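Local coordinates for protein N-acetylglucosamine-6-phosphate deacetylase (Thermotoga maritima, PDB 1O12) that probably removes the acetyl group from N-acetylglucosamine 6-phosphate, using one divalent metal cation per subunit, at residues H61-V66 / L91-S96; M71-S76 / M102-R107; V124-P129 / S157-L162; R150-I155 / E172-L177. One frame throughout, in Å; residues are numbered along the deposited sequence.

Interaction 1 (H61-V66 / L91-S96)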
loop_
_atom_site.group_PDB
_atom_site.type_symbol
_atom_site.label_atom_id
_atom_site.label_comp_id
_atom_site.label_asym_id
_atom_site.label_seq_id
_atom_site.Cartn_x
_atom_site.Cartn_y
_atom_site.Cartn_z
ATOM N N HIS A 61 17.586 16.358 1.606
ATOM C CA HIS A 61 18.290 15.455 0.708
ATOM C C HIS A 61 18.580 16.077 -0.647
ATOM O O HIS A 61 17.766 15.966 -1.561
ATOM C CB HIS A 61 17.456 14.181 0.516
ATOM C CG HIS A 61 18.226 13.038 -0.054
ATOM N ND1 HIS A 61 17.764 11.741 -0.026
ATOM C CD2 HIS A 61 19.432 12.992 -0.671
ATOM C CE1 HIS A 61 18.648 10.943 -0.597
ATOM N NE2 HIS A 61 19.670 11.677 -0.996
ATOM N N ILE A 62 19.734 16.731 -0.771
ATOM C CA ILE A 62 20.167 17.346 -2.027
ATOM C C ILE A 62 21.704 17.305 -2.086
ATOM O O ILE A 62 22.371 17.771 -1.165
ATOM C CB ILE A 62 19.665 18.829 -2.163
ATOM C CG1 ILE A 62 20.345 19.517 -3.354
ATOM C CG2 ILE A 62 19.915 19.603 -0.896
ATOM C CD1 ILE A 62 19.836 20.938 -3.619
ATOM N N HIS A 63 22.246 16.770 -3.180
ATOM C CA HIS A 63 23.694 16.638 -3.379
ATOM C C HIS A 63 24.365 17.910 -3.899
ATOM O O HIS A 63 25.422 18.312 -3.433
ATOM C CB HIS A 63 23.960 15.489 -4.370
ATOM C CG HIS A 63 23.320 14.201 -3.971
ATOM N ND1 HIS A 63 23.868 13.367 -3.024
ATOM C CD2 HIS A 63 22.118 13.662 -4.294
ATOM C CE1 HIS A 63 23.033 12.372 -2.777
ATOM N NE2 HIS A 63 21.962 12.529 -3.532
ATOM N N GLY A 64 23.726 18.527 -4.889
ATOM C CA GLY A 64 24.258 19.715 -5.510
ATOM C C GLY A 64 23.180 20.245 -6.421
ATOM O O GLY A 64 22.103 19.641 -6.523
ATOM N N VAL A 65 23.453 21.377 -7.067
ATOM C CA VAL A 65 22.492 21.997 -7.966
ATOM C C VAL A 65 23.213 23.140 -8.702
ATOM O O VAL A 65 24.095 23.773 -8.130
ATOM C CB VAL A 65 21.249 22.524 -7.153
ATOM C CG1 VAL A 65 21.684 23.555 -6.114
ATOM C CG2 VAL A 65 20.224 23.134 -8.088
ATOM N N VAL A 66 22.850 23.378 -9.968
ATOM C CA VAL A 66 23.446 24.435 -10.818
ATOM C C VAL A 66 24.986 24.558 -10.761
ATOM O O VAL A 66 25.544 25.661 -10.676
ATOM C CB VAL A 66 22.802 25.844 -10.521
ATOM C CG1 VAL A 66 21.385 25.914 -11.067
ATOM C CG2 VAL A 66 22.763 26.106 -9.024
ATOM N N LEU A 91 20.140 20.252 3.910
ATOM C CA LEU A 91 21.179 19.347 4.349
ATOM C C LEU A 91 21.947 18.940 3.096
ATOM O O LEU A 91 21.404 18.262 2.205
ATOM C CB LEU A 91 20.524 18.121 5.005
ATOM C CG LEU A 91 20.655 17.765 6.488
ATOM C CD1 LEU A 91 20.685 19.001 7.361
ATOM C CD2 LEU A 91 19.503 16.815 6.858
ATOM N N ALA A 92 23.196 19.397 3.027
ATOM C CA ALA A 92 24.110 19.075 1.933
ATOM C C ALA A 92 24.350 17.584 2.118
ATOM O O ALA A 92 24.870 17.152 3.121
ATOM C CB ALA A 92 25.397 19.862 2.092
ATOM N N THR A 93 23.949 16.800 1.137
ATOM C CA THR A 93 24.021 15.352 1.210
ATOM C C THR A 93 25.198 14.767 0.476
ATOM O O THR A 93 25.499 15.147 -0.648
ATOM C CB THR A 93 22.702 14.754 0.651
ATOM O OG1 THR A 93 21.604 15.516 1.175
ATOM C CG2 THR A 93 22.534 13.282 1.046
ATOM N N THR A 94 25.859 13.819 1.115
ATOM C CA THR A 94 27.014 13.175 0.514
ATOM C C THR A 94 26.599 11.876 -0.154
ATOM O O THR A 94 25.431 11.481 -0.120
ATOM C CB THR A 94 28.031 12.820 1.595
ATOM O OG1 THR A 94 27.408 11.948 2.554
ATOM C CG2 THR A 94 28.513 14.079 2.313
ATOM N N VAL A 95 27.561 11.222 -0.791
ATOM C CA VAL A 95 27.317 9.911 -1.378
ATOM C C VAL A 95 28.378 9.022 -0.709
ATOM O O VAL A 95 29.164 9.524 0.087
ATOM C CB VAL A 95 27.489 9.921 -2.908
ATOM C CG1 VAL A 95 26.342 10.669 -3.537
ATOM C CG2 VAL A 95 28.808 10.558 -3.291
ATOM N N SER A 96 28.394 7.721 -0.986
ATOM C CA SER A 96 29.411 6.855 -0.388
ATOM C C SER A 96 30.802 7.381 -0.764
ATOM O O SER A 96 31.065 7.756 -1.919
ATOM C CB SER A 96 29.253 5.416 -0.865
ATOM O OG SER A 96 28.066 4.857 -0.337
#
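Thr93 and Ile62 grip each other twice where strand 87-93 runs parallel to the first residues of strand 61-65. Thr93 N donates to Ile62 O at 3.0 Å. The return bond goes to a side chain: Ile62 N reaches Thr93 OG1 at 3.0 Å, bent to 137°. Thr93 OG1 lies beside its own backbone N (chi1 -44°), and from there it also gives its proton to Leu91 O at 2.9 Å. The same torsion sends Thr93 CG2 the other way, against the His61 ring, where it comes 3.6 Å from His61 CD2 and the two side chains cross at about a right angle. His63 CG stands beside the backbone N (chi1 -54°), and the ring comes up to the Thr93 carbonyl: His63 ND1 makes a weak bond to Thr93 O at 3.4 Å, while Val95 CG1 approaches the ring obliquely. A valine in place of Thr93 would probably leave Ile62 N and Leu91 O without their shared hydroxyl partner. The two imidazoles find their stronger polar partners outside the two segments, His61 in Glu237 and the iron ligand Glu127, His63 in Asp267, the predicted proton donor/acceptor. The His-X-His pair, a hallmark of amidohydrolases, sits here beside the metal site without being among the iron's protein ligands; Thr93 thus touches histidines that are hydrogen-bonded to a metal-binding carboxylate and to a predicted catalytic one.

Interaction 2 (M71-S76 / M102-R107); sequences MNCDFS and MKEILR
Apolar contacts carry this meeting, and Ile105 of helix 99-115 is their common partner. Selenomethionine Met71 bends at chi2 and chi3 so that its selenium, atom SE, lies 3.8 Å from Ile105 CD1, the far end of the longer isoleucine branch. One bond further back on that branch, Ile105 CG1 meets Cys73 SG at 3.9 Å. The sulfur stands beside its own backbone N (chi1 -53°) on a CB that already points at the helix, and it also rests 4.0 Å from Ile105 CA. CG1 and CD1 of the isoleucine are therefore touched in turn by sulfur and selenium.

Contacts that involve polar atoms are looser. Ile105 O lies near the plane of the Phe75 ring, at its edge, 4.1 Å from Phe75 CZ. One face of that ring receives Cys73 O, 3.6 Å above the plane and offset toward the rim. The carboxylate of Glu104 comes no closer than 4.4 Å, from OE1 to Cys73 SG; its charge is paired with Lys108.

The contact sets the lead-in and first turn of helix 75-83 against the first half of helix 99-115; Asp74 is at the N-cap position, without a side-chain capping bond. Phe75 reaches on to Tyr112 and Ala109 of helix 99-115 and to Leu121 of strand 121-127, while Leu106 turns to Val124 on the same strand, placing both helices over the barrel wall.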
loop_
_atom_site.group_PDB
_atom_site.type_symbol
_atom_site.label_atom_id
_atom_site.label_comp_id
_atom_site.label_asym_id
_atom_site.label_seq_id
_atom_site.Cartn_x
_atom_site.Cartn_y
_atom_site.Cartn_z
HETATM N N MSE A 71 30.319 17.481 -2.557
HETATM C CA MSE A 71 31.642 16.870 -2.552
HETATM C C MSE A 71 32.757 17.925 -2.605
HETATM O O MSE A 71 33.852 17.707 -2.082
HETATM C CB MSE A 71 31.786 15.858 -3.703
HETATM C CG MSE A 71 30.917 14.591 -3.556
HETATM SE SE MSE A 71 30.767 13.778 -1.726
HETATM C CE MSE A 71 32.197 12.444 -1.810
ATOM N N ASN A 72 32.474 19.074 -3.214
ATOM C CA ASN A 72 33.449 20.160 -3.305
ATOM C C ASN A 72 33.137 21.260 -2.285
ATOM O O ASN A 72 33.810 22.281 -2.224
ATOM C CB ASN A 72 33.482 20.705 -4.741
ATOM C CG ASN A 72 33.958 19.636 -5.767
ATOM O OD1 ASN A 72 35.137 19.227 -5.767
ATOM N ND2 ASN A 72 33.039 19.173 -6.621
ATOM N N CYS A 73 32.097 21.025 -1.488
ATOM C CA CYS A 73 31.666 21.910 -0.422
ATOM C C CYS A 73 31.295 23.293 -0.859
ATOM O O CYS A 73 31.667 24.271 -0.215
ATOM C CB CYS A 73 32.736 21.999 0.647
ATOM S SG CYS A 73 33.281 20.388 1.275
ATOM N N ASP A 74 30.542 23.374 -1.951
ATOM C CA ASP A 74 30.096 24.657 -2.469
ATOM C C ASP A 74 28.815 25.062 -1.747
ATOM O O ASP A 74 27.782 25.269 -2.366
ATOM C CB ASP A 74 29.833 24.547 -3.970
ATOM C CG ASP A 74 31.000 23.934 -4.714
ATOM O OD1 ASP A 74 32.087 24.550 -4.705
ATOM O OD2 ASP A 74 30.839 22.840 -5.305
ATOM N N PHE A 75 28.892 25.172 -0.431
ATOM C CA PHE A 75 27.740 25.543 0.379
ATOM C C PHE A 75 27.177 26.910 0.010
ATOM O O PHE A 75 25.964 27.065 -0.163
ATOM C CB PHE A 75 28.125 25.514 1.861
ATOM C CG PHE A 75 28.763 24.225 2.284
ATOM C CD1 PHE A 75 29.992 24.227 2.943
ATOM C CD2 PHE A 75 28.155 23.005 1.987
ATOM C CE1 PHE A 75 30.615 23.035 3.300
ATOM C CE2 PHE A 75 28.766 21.794 2.334
ATOM C CZ PHE A 75 30.004 21.805 2.994
ATOM N N SER A 76 28.046 27.903 -0.113
ATOM C CA SER A 76 27.609 29.245 -0.455
ATOM C C SER A 76 26.830 29.278 -1.750
ATOM O O SER A 76 25.835 29.998 -1.861
ATOM C CB SER A 76 28.800 30.177 -0.592
ATOM O OG SER A 76 28.327 31.502 -0.747
HETATM N N MSE A 102 34.782 12.476 4.029
HETATM C CA MSE A 102 33.770 12.669 5.043
HETATM C C MSE A 102 34.220 13.709 6.079
HETATM O O MSE A 102 33.539 14.717 6.281
HETATM C CB MSE A 102 33.512 11.327 5.729
HETATM C CG MSE A 102 32.080 10.851 5.792
HETATM SE SE MSE A 102 32.036 8.871 5.895
HETATM C CE MSE A 102 31.897 8.446 3.974
ATOM N N LYS A 103 35.358 13.462 6.735
ATOM C CA LYS A 103 35.887 14.370 7.758
ATOM C C LYS A 103 36.070 15.765 7.197
ATOM O O LYS A 103 35.784 16.742 7.885
ATOM C CB LYS A 103 37.232 13.887 8.310
ATOM C CG LYS A 103 37.205 12.527 9.028
ATOM C CD LYS A 103 38.134 12.543 10.261
ATOM C CE LYS A 103 39.564 13.012 9.918
ATOM N NZ LYS A 103 40.364 13.551 11.081
ATOM N N GLU A 104 36.532 15.852 5.950
ATOM C CA GLU A 104 36.748 17.140 5.300
ATOM C C GLU A 104 35.428 17.847 4.981
ATOM O O GLU A 104 35.327 19.072 5.093
ATOM C CB GLU A 104 37.556 16.972 4.006
ATOM C CG GLU A 104 37.888 18.301 3.282
ATOM C CD GLU A 104 37.502 18.294 1.791
ATOM O OE1 GLU A 104 37.579 19.360 1.122
ATOM O OE2 GLU A 104 37.116 17.218 1.280
ATOM N N ILE A 105 34.412 17.093 4.579
ATOM C CA ILE A 105 33.140 17.722 4.267
ATOM C C ILE A 105 32.463 18.193 5.563
ATOM O O ILE A 105 31.911 19.296 5.614
ATOM C CB ILE A 105 32.250 16.770 3.468
ATOM C CG1 ILE A 105 32.846 16.632 2.064
ATOM C CG2 ILE A 105 30.820 17.321 3.388
ATOM C CD1 ILE A 105 32.388 15.454 1.298
ATOM N N LEU A 106 32.534 17.368 6.613
ATOM C CA LEU A 106 31.959 17.750 7.885
ATOM C C LEU A 106 32.718 18.977 8.431
ATOM O O LEU A 106 32.119 19.894 8.995
ATOM C CB LEU A 106 32.040 16.582 8.869
ATOM C CG LEU A 106 31.077 15.427 8.566
ATOM C CD1 LEU A 106 31.324 14.278 9.544
ATOM C CD2 LEU A 106 29.600 15.910 8.670
ATOM N N ARG A 107 34.032 19.011 8.217
ATOM C CA ARG A 107 34.861 20.095 8.722
ATOM C C ARG A 107 34.574 21.436 8.051
ATOM O O ARG A 107 34.490 22.466 8.726
ATOM C CB ARG A 107 36.340 19.722 8.564
ATOM C CG ARG A 107 37.337 20.687 9.170
ATOM C CD ARG A 107 38.759 20.107 9.082
ATOM N NE ARG A 107 39.160 19.817 7.699
ATOM C CZ ARG A 107 39.478 18.600 7.228
ATOM N NH1 ARG A 107 39.454 17.512 8.020
ATOM N NH2 ARG A 107 39.815 18.473 5.941
#

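Interaction 3 (V124-P129 / S157-L162). With FE (Fe (III) ion), chain C.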
loop_
_atom_site.group_PDB
_atom_site.type_symbol
_atom_site.label_atom_id
_atom_site.label_comp_id
_atom_site.label_asym_id
_atom_site.label_seq_id
_atom_site.Cartn_x
_atom_site.Cartn_y
_atom_site.Cartn_z
ATOM N N VAL A 124 24.971 18.289 7.461
ATOM C CA VAL A 124 25.277 17.321 6.445
ATOM C C VAL A 124 24.499 16.035 6.574
ATOM O O VAL A 124 24.355 15.504 7.670
ATOM C CB VAL A 124 26.787 17.017 6.467
ATOM C CG1 VAL A 124 27.115 15.796 5.586
ATOM C CG2 VAL A 124 27.537 18.253 5.989
ATOM N N HIS A 125 23.989 15.554 5.442
ATOM C CA HIS A 125 23.246 14.290 5.394
ATOM C C HIS A 125 24.194 13.300 4.744
ATOM O O HIS A 125 24.590 13.446 3.566
ATOM C CB HIS A 125 21.953 14.425 4.575
ATOM C CG HIS A 125 21.231 13.131 4.350
ATOM N ND1 HIS A 125 20.006 13.067 3.712
ATOM C CD2 HIS A 125 21.572 11.852 4.640
ATOM C CE1 HIS A 125 19.627 11.804 3.617
ATOM N NE2 HIS A 125 20.559 11.046 4.171
ATOM N N LEU A 126 24.587 12.316 5.550
ATOM C CA LEU A 126 25.517 11.297 5.111
ATOM C C LEU A 126 24.760 10.097 4.548
ATOM O O LEU A 126 24.292 9.223 5.298
ATOM C CB LEU A 126 26.435 10.878 6.280
ATOM C CG LEU A 126 27.342 11.930 6.953
ATOM C CD1 LEU A 126 27.938 11.371 8.231
ATOM C CD2 LEU A 126 28.460 12.328 6.027
ATOM N N GLU A 127 24.625 10.095 3.221
ATOM C CA GLU A 127 23.956 9.021 2.505
ATOM C C GLU A 127 25.053 8.039 2.139
ATOM O O GLU A 127 25.833 8.280 1.232
ATOM C CB GLU A 127 23.297 9.537 1.223
ATOM C CG GLU A 127 22.181 8.618 0.705
ATOM C CD GLU A 127 21.903 8.792 -0.766
ATOM O OE1 GLU A 127 21.656 9.920 -1.240
ATOM O OE2 GLU A 127 21.932 7.778 -1.472
ATOM N N GLY A 128 25.101 6.922 2.838
ATOM C CA GLY A 128 26.160 5.975 2.583
ATOM C C GLY A 128 27.243 6.392 3.568
ATOM O O GLY A 128 27.128 7.454 4.176
ATOM N N PRO A 129 28.333 5.636 3.701
ATOM C CA PRO A 129 28.666 4.401 2.987
ATOM C C PRO A 129 28.173 3.102 3.628
ATOM O O PRO A 129 28.490 2.025 3.130
ATOM C CB PRO A 129 30.183 4.456 2.938
ATOM C CG PRO A 129 30.495 4.968 4.368
ATOM C CD PRO A 129 29.434 6.045 4.599
ATOM N N SER A 157 28.240 16.438 14.944
ATOM C CA SER A 157 27.915 17.745 14.390
ATOM C C SER A 157 29.100 18.107 13.527
ATOM O O SER A 157 30.241 17.938 13.949
ATOM C CB SER A 157 27.717 18.763 15.517
ATOM O OG SER A 157 26.929 19.852 15.079
ATOM N N PRO A 158 28.857 18.667 12.333
ATOM C CA PRO A 158 27.537 18.979 11.775
ATOM C C PRO A 158 26.741 17.904 11.003
ATOM O O PRO A 158 25.917 18.235 10.159
ATOM C CB PRO A 158 27.822 20.210 10.921
ATOM C CG PRO A 158 29.148 19.884 10.340
ATOM C CD PRO A 158 29.922 19.288 11.524
ATOM N N ALA A 159 26.982 16.630 11.271
ATOM C CA ALA A 159 26.172 15.615 10.606
ATOM C C ALA A 159 24.787 15.785 11.241
ATOM O O ALA A 159 24.682 16.030 12.449
ATOM C CB ALA A 159 26.710 14.220 10.896
ATOM N N LYS A 160 23.732 15.658 10.446
ATOM C CA LYS A 160 22.393 15.818 10.974
ATOM C C LYS A 160 21.514 14.650 10.643
ATOM O O LYS A 160 20.517 14.411 11.310
ATOM C CB LYS A 160 21.756 17.093 10.432
ATOM C CG LYS A 160 22.415 18.358 10.982
ATOM C CD LYS A 160 22.261 18.477 12.491
ATOM C CE LYS A 160 23.110 19.621 13.078
ATOM N NZ LYS A 160 23.087 19.697 14.573
HETATM N N MSE A 161 21.897 13.907 9.613
HETATM C CA MSE A 161 21.107 12.778 9.168
HETATM C C MSE A 161 22.019 11.730 8.562
HETATM O O MSE A 161 23.085 12.043 8.046
HETATM C CB MSE A 161 20.084 13.245 8.142
HETATM C CG MSE A 161 19.134 12.180 7.733
HETATM SE SE MSE A 161 17.666 12.852 6.659
HETATM C CE MSE A 161 16.560 13.683 8.033
ATOM N N LEU A 162 21.591 10.485 8.592
ATOM C CA LEU A 162 22.425 9.427 8.066
ATOM C C LEU A 162 21.564 8.342 7.469
ATOM O O LEU A 162 20.668 7.841 8.141
ATOM C CB LEU A 162 23.239 8.860 9.223
ATOM C CG LEU A 162 24.221 7.686 9.224
ATOM C CD1 LEU A 162 23.703 6.510 8.405
ATOM C CD2 LEU A 162 25.533 8.183 8.753
HETATM FE FE FE C . 20.408 7.157 -2.928
#
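Selenomethionine Met161 lies over one face of the His125 ring, across two neighbouring parallel strands. Met161 CG sits over the centre of the imidazole, 3.9 Å from the ring centroid and only 7° off its normal, a CH-pi contact. Met161 SE covers the same face at 4.0 Å from the centroid, as a chalcogen-aromatic contact. Paired across the strands, the two residues point to the same face of the sheet; CG is anti to the backbone N in both (chi1 173° and -174°), and the side chains cross obliquely. Leu126, Leu162 and Ala159 line the other side, where Leu126 CB touches Leu162 CD2 at 3.8 Å and Leu126 CD1 touches Ala159 CB at 4.1 Å.

The backbones hold these pairs in place through Val124 N to Pro158 O (2.9 Å), Lys160 N to Val124 O (2.8 Å) and Leu126 N to Met161 O (2.9 Å). Between Val124-Ala159 and His125-Met161 the register slips by one residue, a beta bulge. Strands 121-127 and 159-164 are adjacent staves of the amidohydrolase TIM barrel, linked by a beta-alpha-beta crossover through helix 149-152.

Past the paired residues, Glu127 turns away from the neighbouring strand and binds the iron(III) ion through OE2 at 2.2 Å; His188 and His209 are its fellow protein ligands. Further out, the ring of His125 is held at both nitrogens, ND1 by Pro60 O and NE2 by Thr163 OG1, and meets the ring of His61. An alanine in place of His125 would probably leave Pro60 O and Thr163 OG1 without these partners and open a gap beneath the Met161 side chain.

Interaction 4 (R150-I155 / E172-L177)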
loop_
_atom_site.group_PDB
_atom_site.type_symbol
_atom_site.label_atom_id
_atom_site.label_comp_id
_atom_site.label_asym_id
_atom_site.label_seq_id
_atom_site.Cartn_x
_atom_site.Cartn_y
_atom_site.Cartn_z
ATOM N N ARG A 150 35.821 2.680 14.865
ATOM C CA ARG A 150 36.804 3.679 14.450
ATOM C C ARG A 150 36.150 4.804 13.644
ATOM O O ARG A 150 36.521 5.970 13.778
ATOM C CB ARG A 150 37.891 3.011 13.602
ATOM C CG ARG A 150 38.925 3.951 12.948
ATOM C CD ARG A 150 39.889 3.134 12.057
ATOM N NE ARG A 150 40.385 1.951 12.777
ATOM C CZ ARG A 150 41.187 1.001 12.272
ATOM N NH1 ARG A 150 41.615 1.065 11.009
ATOM N NH2 ARG A 150 41.568 -0.023 13.041
ATOM N N GLU A 151 35.185 4.471 12.791
ATOM C CA GLU A 151 34.536 5.521 12.017
ATOM C C GLU A 151 33.420 6.187 12.816
ATOM O O GLU A 151 33.218 7.394 12.730
ATOM C CB GLU A 151 33.991 4.969 10.696
ATOM C CG GLU A 151 35.075 4.664 9.694
ATOM C CD GLU A 151 34.533 4.087 8.402
ATOM O OE1 GLU A 151 33.889 4.840 7.629
ATOM O OE2 GLU A 151 34.743 2.872 8.169
ATOM N N LEU A 152 32.709 5.405 13.607
ATOM C CA LEU A 152 31.638 5.969 14.378
ATOM C C LEU A 152 32.129 7.211 15.121
ATOM O O LEU A 152 31.376 8.172 15.316
ATOM C CB LEU A 152 31.130 4.945 15.375
ATOM C CG LEU A 152 29.801 5.361 16.003
ATOM C CD1 LEU A 152 28.679 5.130 14.952
ATOM C CD2 LEU A 152 29.526 4.564 17.295
ATOM N N SER A 153 33.402 7.205 15.515
ATOM C CA SER A 153 33.970 8.329 16.263
ATOM C C SER A 153 34.177 9.617 15.468
ATOM O O SER A 153 34.441 10.659 16.048
ATOM C CB SER A 153 35.308 7.923 16.913
ATOM O OG SER A 153 36.396 8.036 16.005
ATOM N N GLU A 154 34.085 9.552 14.149
ATOM C CA GLU A 154 34.251 10.751 13.344
ATOM C C GLU A 154 32.902 11.364 12.934
ATOM O O GLU A 154 32.867 12.427 12.325
ATOM C CB GLU A 154 35.058 10.441 12.084
ATOM C CG GLU A 154 36.472 9.966 12.333
ATOM C CD GLU A 154 37.301 10.984 13.073
ATOM O OE1 GLU A 154 38.062 10.564 13.958
ATOM O OE2 GLU A 154 37.209 12.199 12.771
ATOM N N ILE A 155 31.794 10.719 13.283
ATOM C CA ILE A 155 30.477 11.223 12.895
ATOM C C ILE A 155 29.786 11.969 14.020
ATOM O O ILE A 155 29.376 11.369 15.013
ATOM C CB ILE A 155 29.554 10.080 12.442
ATOM C CG1 ILE A 155 30.202 9.316 11.284
ATOM C CG2 ILE A 155 28.219 10.632 12.043
ATOM C CD1 ILE A 155 29.418 8.058 10.828
ATOM N N GLU A 172 23.943 -1.872 14.009
ATOM C CA GLU A 172 23.507 -1.487 15.362
ATOM C C GLU A 172 24.300 -0.341 16.003
ATOM O O GLU A 172 23.735 0.450 16.749
ATOM C CB GLU A 172 23.530 -2.703 16.306
ATOM C CG GLU A 172 23.581 -4.056 15.596
ATOM C CD GLU A 172 25.016 -4.502 15.273
ATOM O OE1 GLU A 172 25.236 -5.077 14.177
ATOM O OE2 GLU A 172 25.916 -4.282 16.123
ATOM N N LEU A 173 25.596 -0.254 15.725
ATOM C CA LEU A 173 26.407 0.820 16.287
ATOM C C LEU A 173 25.837 2.193 15.916
ATOM O O LEU A 173 25.904 3.137 16.703
ATOM C CB LEU A 173 27.857 0.731 15.777
ATOM C CG LEU A 173 28.692 -0.549 16.000
ATOM C CD1 LEU A 173 30.164 -0.278 15.617
ATOM C CD2 LEU A 173 28.599 -0.987 17.451
ATOM N N LEU A 174 25.270 2.299 14.721
ATOM C CA LEU A 174 24.724 3.566 14.256
ATOM C C LEU A 174 23.697 4.129 15.227
ATOM O O LEU A 174 23.504 5.332 15.296
ATOM C CB LEU A 174 24.117 3.409 12.855
ATOM C CG LEU A 174 25.054 2.848 11.787
ATOM C CD1 LEU A 174 24.272 2.695 10.495
ATOM C CD2 LEU A 174 26.293 3.744 11.592
ATOM N N LEU A 175 23.045 3.263 15.995
ATOM C CA LEU A 175 22.066 3.748 16.952
ATOM C C LEU A 175 22.692 4.676 17.971
ATOM O O LEU A 175 21.999 5.449 18.637
ATOM C CB LEU A 175 21.420 2.593 17.681
ATOM C CG LEU A 175 20.586 1.746 16.750
ATOM C CD1 LEU A 175 20.224 0.448 17.443
ATOM C CD2 LEU A 175 19.358 2.542 16.355
ATOM N N ARG A 176 24.001 4.613 18.113
ATOM C CA ARG A 176 24.591 5.486 19.087
ATOM C C ARG A 176 24.656 6.912 18.617
ATOM O O ARG A 176 24.967 7.800 19.403
ATOM C CB ARG A 176 25.960 4.972 19.469
ATOM C CG ARG A 176 25.835 3.765 20.368
ATOM C CD ARG A 176 27.125 3.041 20.460
ATOM N NE ARG A 176 28.175 3.962 20.881
ATOM C CZ ARG A 176 29.459 3.693 20.733
ATOM N NH1 ARG A 176 29.822 2.539 20.184
ATOM N NH2 ARG A 176 30.368 4.578 21.113
ATOM N N LEU A 177 24.322 7.136 17.345
ATOM C CA LEU A 177 24.379 8.473 16.760
ATOM C C LEU A 177 23.196 9.347 17.080
ATOM O O LEU A 177 23.334 10.566 17.127
ATOM C CB LEU A 177 24.511 8.398 15.244
ATOM C CG LEU A 177 25.781 7.696 14.757
ATOM C CD1 LEU A 177 25.811 7.703 13.218
ATOM C CD2 LEU A 177 26.992 8.403 15.328
#
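Leu152, on the short, weakly bonded helix 149-152, drives its side chain into the helical turns of 172-177. Its CG stands anti to the backbone N (chi1 -167°), carrying the two methyls out to separate targets. Leu152 CD1 goes to the leucine side: it comes 3.7 Å from Leu177 CD2, with the two side chains sliding past each other in opposite directions, and lies 3.8 Å from the backbone oxygen Leu173 O. Leu174 CD2 is a looser neighbour of the same methyl at 4.3 Å. Leu152 CD2 instead lies over one face of the Arg176 guanidinium, 3.5 Å above the plane and over its centre, with Arg176 CZ also 3.5 Å away. A bend at chi3 in Arg176 helps turn that flat group over the leucine, and a salt bridge from its NH1 to Glu149 ties it to the start of the same short helix.

After Leu152 the chain makes a type I turn that ends at Ile155. Here Ile155 CG2 meets Leu177 CD1 at 4.0 Å, the side chains crossing at about a right angle, while the backbone atom Ile155 O lies 3.8 Å from Leu177 CD2. Leu177 CD2 thus touches both ends of the turn. Arg180 reaches in to bond Leu152 O and Ile155 O, tying the carbonyls of those ends together.

Helix 149-152 precedes strand 159-164, and the helical turns of 172-177 lie between that strand and strand 183-186. Ile155 also touches Ile182, just before the latter strand, so the contact joins successive connections on the outer side of the barrel wall.

All four contacts fall within the amidohydrolase TIM barrel. Interactions 1 and 3 share its wall, since strands 87-93 and 121-127 are neighbours; their centres are 10 Å apart, and Thr94 N lies 2.8 Å from His125 O. Interaction 2 alternates with interaction 1 along the chain and packs helices 75-83 and 99-115 over these strands, its centre 11 Å from that of interaction 3. Interaction 4 alternates with interaction 3, also at 11 Å, and meets it where Leu126 touches Ile155. Interactions 1 and 4, 21 Å apart between centres, do not touch. Interactions 1 and 3 thus line the metal site, while 2 and 4 pack against the outside of the same wall.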